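Local coordinates for borrelidin polyketide synthase, type I (Streptomyces parvulus, PDB 6OBT), which probably dehydrates beta-hydroxyacyl intermediates to enoyl products during assembly of the polyketide borrelidin, as a dehydratase domain of a modular synthase, at residues E129-R141 and V148-P160. Residues are numbered along the deposited sequence; the frame is centred on the assembly and turned at random.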
loop_
_atom_site.group_PDB
_atom_site.type_symbol
_atom_site.label_atom_id
_atom_site.label_comp_id
_atom_site.label_asym_id
_atom_site.label_seq_id
_atom_site.Cartn_x
_atom_site.Cartn_y
_atom_site.Cartn_z
ATOM N N GLU A 129 -5.427 -14.441 -15.653
ATOM C CA GLU A 129 -5.044 -15.768 -16.113
ATOM C C GLU A 129 -4.460 -15.754 -17.519
ATOM O O GLU A 129 -4.002 -16.798 -17.996
ATOM C CB GLU A 129 -6.248 -16.711 -16.062
ATOM C CG GLU A 129 -6.839 -16.887 -14.672
ATOM C CD GLU A 129 -6.008 -17.805 -13.793
ATOM O OE1 GLU A 129 -5.040 -18.407 -14.305
ATOM O OE2 GLU A 129 -6.325 -17.925 -12.589
ATOM N N GLU A 130 -4.474 -14.606 -18.189
ATOM C CA GLU A 130 -3.839 -14.439 -19.488
ATOM C C GLU A 130 -2.718 -13.421 -19.344
ATOM O O GLU A 130 -2.993 -12.253 -19.021
ATOM C CB GLU A 130 -4.850 -13.981 -20.540
ATOM C CG GLU A 130 -4.230 -13.646 -21.883
ATOM C CD GLU A 130 -5.202 -13.833 -23.029
ATOM O OE1 GLU A 130 -5.381 -14.985 -23.478
ATOM O OE2 GLU A 130 -5.793 -12.826 -23.474
ATOM N N PRO A 131 -1.459 -13.801 -19.545
ATOM C CA PRO A 131 -0.370 -12.828 -19.422
ATOM C C PRO A 131 -0.462 -11.753 -20.497
ATOM O O PRO A 131 -1.096 -11.922 -21.539
ATOM C CB PRO A 131 0.897 -13.678 -19.587
ATOM C CG PRO A 131 0.448 -14.932 -20.247
ATOM C CD PRO A 131 -0.968 -15.160 -19.823
ATOM N N GLY A 132 0.184 -10.626 -20.218
ATOM C CA GLY A 132 0.069 -9.466 -21.071
ATOM C C GLY A 132 -1.244 -8.720 -20.967
ATOM O O GLY A 132 -1.420 -7.714 -21.669
ATOM N N THR A 133 -2.172 -9.180 -20.125
ATOM C CA THR A 133 -3.468 -8.533 -19.934
ATOM C C THR A 133 -3.754 -8.441 -18.442
ATOM O O THR A 133 -3.723 -9.457 -17.738
ATOM C CB THR A 133 -4.587 -9.304 -20.643
ATOM O OG1 THR A 133 -4.404 -9.224 -22.063
ATOM C CG2 THR A 133 -5.940 -8.718 -20.280
ATOM N N ARG A 134 -4.034 -7.229 -17.961
ATOM C CA ARG A 134 -4.253 -6.983 -16.544
ATOM C C ARG A 134 -5.463 -6.081 -16.355
ATOM O O ARG A 134 -5.743 -5.212 -17.180
ATOM C CB ARG A 134 -3.013 -6.344 -15.894
ATOM C CG ARG A 134 -1.762 -7.215 -15.976
ATOM C CD ARG A 134 -0.668 -6.702 -15.064
ATOM N NE ARG A 134 0.620 -7.309 -15.375
ATOM C CZ ARG A 134 1.693 -7.230 -14.595
ATOM N NH1 ARG A 134 1.632 -6.574 -13.441
ATOM N NH2 ARG A 134 2.827 -7.800 -14.975
ATOM N N THR A 135 -6.200 -6.311 -15.274
ATOM C CA THR A 135 -7.278 -5.396 -14.947
ATOM C C THR A 135 -6.735 -4.203 -14.176
ATOM O O THR A 135 -5.683 -4.266 -13.541
ATOM C CB THR A 135 -8.350 -6.087 -14.113
ATOM O OG1 THR A 135 -7.783 -6.464 -12.854
ATOM C CG2 THR A 135 -8.852 -7.323 -14.833
ATOM N N VAL A 136 -7.460 -3.095 -14.252
ATOM C CA VAL A 136 -7.106 -1.888 -13.518
ATOM C C VAL A 136 -8.396 -1.270 -13.006
ATOM O O VAL A 136 -9.429 -1.315 -13.684
ATOM C CB VAL A 136 -6.297 -0.891 -14.382
ATOM C CG1 VAL A 136 -7.089 -0.405 -15.633
ATOM C CG2 VAL A 136 -5.839 0.285 -13.547
ATOM N N SER A 137 -8.350 -0.733 -11.792
ATOM C CA SER A 137 -9.491 -0.013 -11.246
ATOM C C SER A 137 -8.982 1.163 -10.433
ATOM O O SER A 137 -7.881 1.121 -9.874
ATOM C CB SER A 137 -10.406 -0.920 -10.408
ATOM O OG SER A 137 -9.735 -1.497 -9.286
ATOM N N MET A 138 -9.789 2.221 -10.407
ATOM C CA MET A 138 -9.459 3.497 -9.781
ATOM C C MET A 138 -10.488 3.814 -8.705
ATOM O O MET A 138 -11.694 3.707 -8.951
ATOM C CB MET A 138 -9.446 4.621 -10.814
ATOM C CG MET A 138 -8.259 4.561 -11.772
ATOM S SD MET A 138 -8.396 3.201 -12.926
ATOM C CE MET A 138 -7.086 3.670 -14.065
ATOM N N HIS A 139 -10.018 4.233 -7.532
ATOM C CA HIS A 139 -10.900 4.416 -6.383
ATOM C C HIS A 139 -10.472 5.630 -5.574
ATOM O O HIS A 139 -9.313 6.041 -5.593
ATOM C CB HIS A 139 -10.899 3.199 -5.440
ATOM C CG HIS A 139 -10.913 1.883 -6.149
ATOM N ND1 HIS A 139 -12.016 1.056 -6.155
ATOM C CD2 HIS A 139 -9.963 1.251 -6.878
ATOM C CE1 HIS A 139 -11.740 -0.033 -6.854
ATOM N NE2 HIS A 139 -10.504 0.065 -7.310
ATOM N N SER A 140 -11.413 6.160 -4.800
ATOM C CA SER A 140 -11.095 7.246 -3.893
ATOM C C SER A 140 -11.872 7.053 -2.606
ATOM O O SER A 140 -12.843 6.293 -2.555
ATOM C CB SER A 140 -11.401 8.604 -4.511
ATOM O OG SER A 140 -12.761 8.953 -4.309
ATOM N N ARG A 141 -11.404 7.729 -1.557
ATOM C CA ARG A 141 -12.072 7.686 -0.268
ATOM C C ARG A 141 -11.812 8.988 0.470
ATOM O O ARG A 141 -10.654 9.390 0.640
ATOM C CB ARG A 141 -11.597 6.502 0.572
ATOM C CG ARG A 141 -12.385 6.346 1.859
ATOM C CD ARG A 141 -11.912 5.149 2.625
ATOM N NE ARG A 141 -10.613 5.397 3.233
ATOM C CZ ARG A 141 -10.013 4.561 4.076
ATOM N NH1 ARG A 141 -10.599 3.417 4.406
ATOM N NH2 ARG A 141 -8.828 4.870 4.584
ATOM N N VAL A 148 -15.083 4.612 -3.306
ATOM C CA VAL A 148 -15.902 4.906 -4.480
ATOM C C VAL A 148 -15.096 4.511 -5.701
ATOM O O VAL A 148 -13.917 4.863 -5.803
ATOM C CB VAL A 148 -16.303 6.395 -4.573
ATOM C CG1 VAL A 148 -17.054 6.656 -5.879
ATOM C CG2 VAL A 148 -17.161 6.797 -3.389
ATOM N N THR A 149 -15.719 3.775 -6.618
ATOM C CA THR A 149 -15.033 3.341 -7.833
ATOM C C THR A 149 -15.249 4.379 -8.931
ATOM O O THR A 149 -16.392 4.696 -9.286
ATOM C CB THR A 149 -15.531 1.968 -8.289
ATOM O OG1 THR A 149 -15.461 1.032 -7.203
ATOM C CG2 THR A 149 -14.694 1.458 -9.485
ATOM N N HIS A 150 -14.151 4.905 -9.466
ATOM C CA HIS A 150 -14.218 5.944 -10.475
ATOM C C HIS A 150 -13.927 5.429 -11.875
ATOM O O HIS A 150 -14.312 6.090 -12.841
ATOM C CB HIS A 150 -13.240 7.079 -10.135
ATOM C CG HIS A 150 -13.555 7.760 -8.843
ATOM N ND1 HIS A 150 -14.708 8.495 -8.655
ATOM C CD2 HIS A 150 -12.896 7.777 -7.660
ATOM C CE1 HIS A 150 -14.740 8.947 -7.411
ATOM N NE2 HIS A 150 -13.651 8.522 -6.788
ATOM N N ALA A 151 -13.284 4.270 -12.006
ATOM C CA ALA A 151 -12.991 3.732 -13.332
ATOM C C ALA A 151 -12.576 2.272 -13.212
ATOM O O ALA A 151 -11.995 1.858 -12.203
ATOM C CB ALA A 151 -11.893 4.533 -14.035
ATOM N N GLU A 152 -12.887 1.498 -14.255
ATOM C CA GLU A 152 -12.463 0.109 -14.355
ATOM C C GLU A 152 -12.053 -0.156 -15.794
ATOM O O GLU A 152 -12.599 0.446 -16.724
ATOM C CB GLU A 152 -13.566 -0.867 -13.920
ATOM C CG GLU A 152 -13.909 -0.755 -12.421
ATOM C CD GLU A 152 -14.872 -1.820 -11.938
ATOM O OE1 GLU A 152 -16.070 -1.511 -11.772
ATOM O OE2 GLU A 152 -14.432 -2.965 -11.706
ATOM N N GLY A 153 -11.075 -1.033 -15.972
ATOM C CA GLY A 153 -10.614 -1.285 -17.322
ATOM C C GLY A 153 -9.598 -2.401 -17.399
ATOM O O GLY A 153 -9.401 -3.168 -16.451
ATOM N N ILE A 154 -8.947 -2.460 -18.563
ATOM C CA ILE A 154 -8.071 -3.557 -18.970
ATOM C C ILE A 154 -6.814 -2.952 -19.578
ATOM O O ILE A 154 -6.906 -2.118 -20.488
ATOM C CB ILE A 154 -8.749 -4.475 -20.010
ATOM C CG1 ILE A 154 -10.157 -4.875 -19.563
ATOM C CG2 ILE A 154 -7.867 -5.674 -20.355
ATOM C CD1 ILE A 154 -10.181 -6.018 -18.601
ATOM N N LEU A 155 -5.651 -3.371 -19.088
ATOM C CA LEU A 155 -4.373 -2.962 -19.649
ATOM C C LEU A 155 -3.836 -4.088 -20.517
ATOM O O LEU A 155 -3.916 -5.261 -20.144
ATOM C CB LEU A 155 -3.367 -2.612 -18.556
ATOM C CG LEU A 155 -3.885 -1.587 -17.546
ATOM C CD1 LEU A 155 -2.965 -1.533 -16.325
ATOM C CD2 LEU A 155 -4.028 -0.213 -18.220
ATOM N N GLY A 156 -3.301 -3.727 -21.688
ATOM C CA GLY A 156 -2.877 -4.706 -22.659
ATOM C C GLY A 156 -1.513 -4.366 -23.233
ATOM O O GLY A 156 -0.930 -3.318 -22.945
ATOM N N ALA A 157 -1.018 -5.286 -24.045
ATOM C CA ALA A 157 0.273 -5.134 -24.690
ATOM C C ALA A 157 0.103 -4.484 -26.054
ATOM O O ALA A 157 -0.894 -4.703 -26.750
ATOM C CB ALA A 157 0.965 -6.487 -24.844
ATOM N N GLY A 158 1.086 -3.660 -26.416
ATOM C CA GLY A 158 1.215 -3.102 -27.750
ATOM C C GLY A 158 -0.039 -2.505 -28.350
ATOM O O GLY A 158 -0.958 -2.095 -27.636
ATOM N N GLY A 159 -0.082 -2.460 -29.675
ATOM C CA GLY A 159 -1.183 -1.869 -30.392
ATOM C C GLY A 159 -0.776 -1.504 -31.805
ATOM O O GLY A 159 0.309 -1.865 -32.280
ATOM N N PRO A 160 -1.642 -0.782 -32.509
ATOM C CA PRO A 160 -1.290 -0.310 -33.848
ATOM C C PRO A 160 -0.256 0.799 -33.763
ATOM O O PRO A 160 -0.356 1.686 -32.901
ATOM C CB PRO A 160 -2.623 0.209 -34.408
ATOM C CG PRO A 160 -3.423 0.572 -33.197
ATOM C CD PRO A 160 -2.993 -0.361 -32.098
HETATM O O HOH W 1 -14.511 1.314 -4.538
#
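Met-138 O takes two backbone N-H groups from the facing strand. His-150 N binds it at 2.8 Å, and Ala-151 N adds a weak bond at 3.5 Å. Two residues thus face one, a classic beta bulge that shifts the register by one.

At the bulge, the His-150 ring reaches across to Ser-140. Ser-140 OG meets His-150 NE2 at 2.7 Å, at the edge of the ring and near its plane; either could be the donor. Chi1 of 86° sets this hydroxyl between its own backbone N and carbonyl carbon. His-150 ND1 is bonded to Ser-109 O, so both ring nitrogens are held and the ring rotation is fixed. Trp-86 meets this ring with nearly parallel planes.

On the other face, His-139 and Thr-149 lie side by side and point the same way. A water bridges them, 3.0 Å from His-139 ND1 and 2.8 Å from Thr-149 OG1. His-139 NE2 pairs with Ser-137 OG at 2.6 Å, in the ring plane. The imidazole is therefore gripped at both nitrogens.

Farther along, Val-136 CB packs on Leu-155 CD1 at 3.9 Å. Met-138 bends at chi2 (71°), and its SD lies 3.9 Å from Ala-151 CB. These four residues share a face that helix 83-97 partly covers: Met-138 touches Trp-86 and Ala-90.

Strands 134-142 and 148-156 form an antiparallel beta hairpin. It lies between strands 119-127 and 101-107, in a sheet that packs on helix 83-97, consistent with one hot-dog half of the double hot-dog fold of polyketide synthase dehydratases.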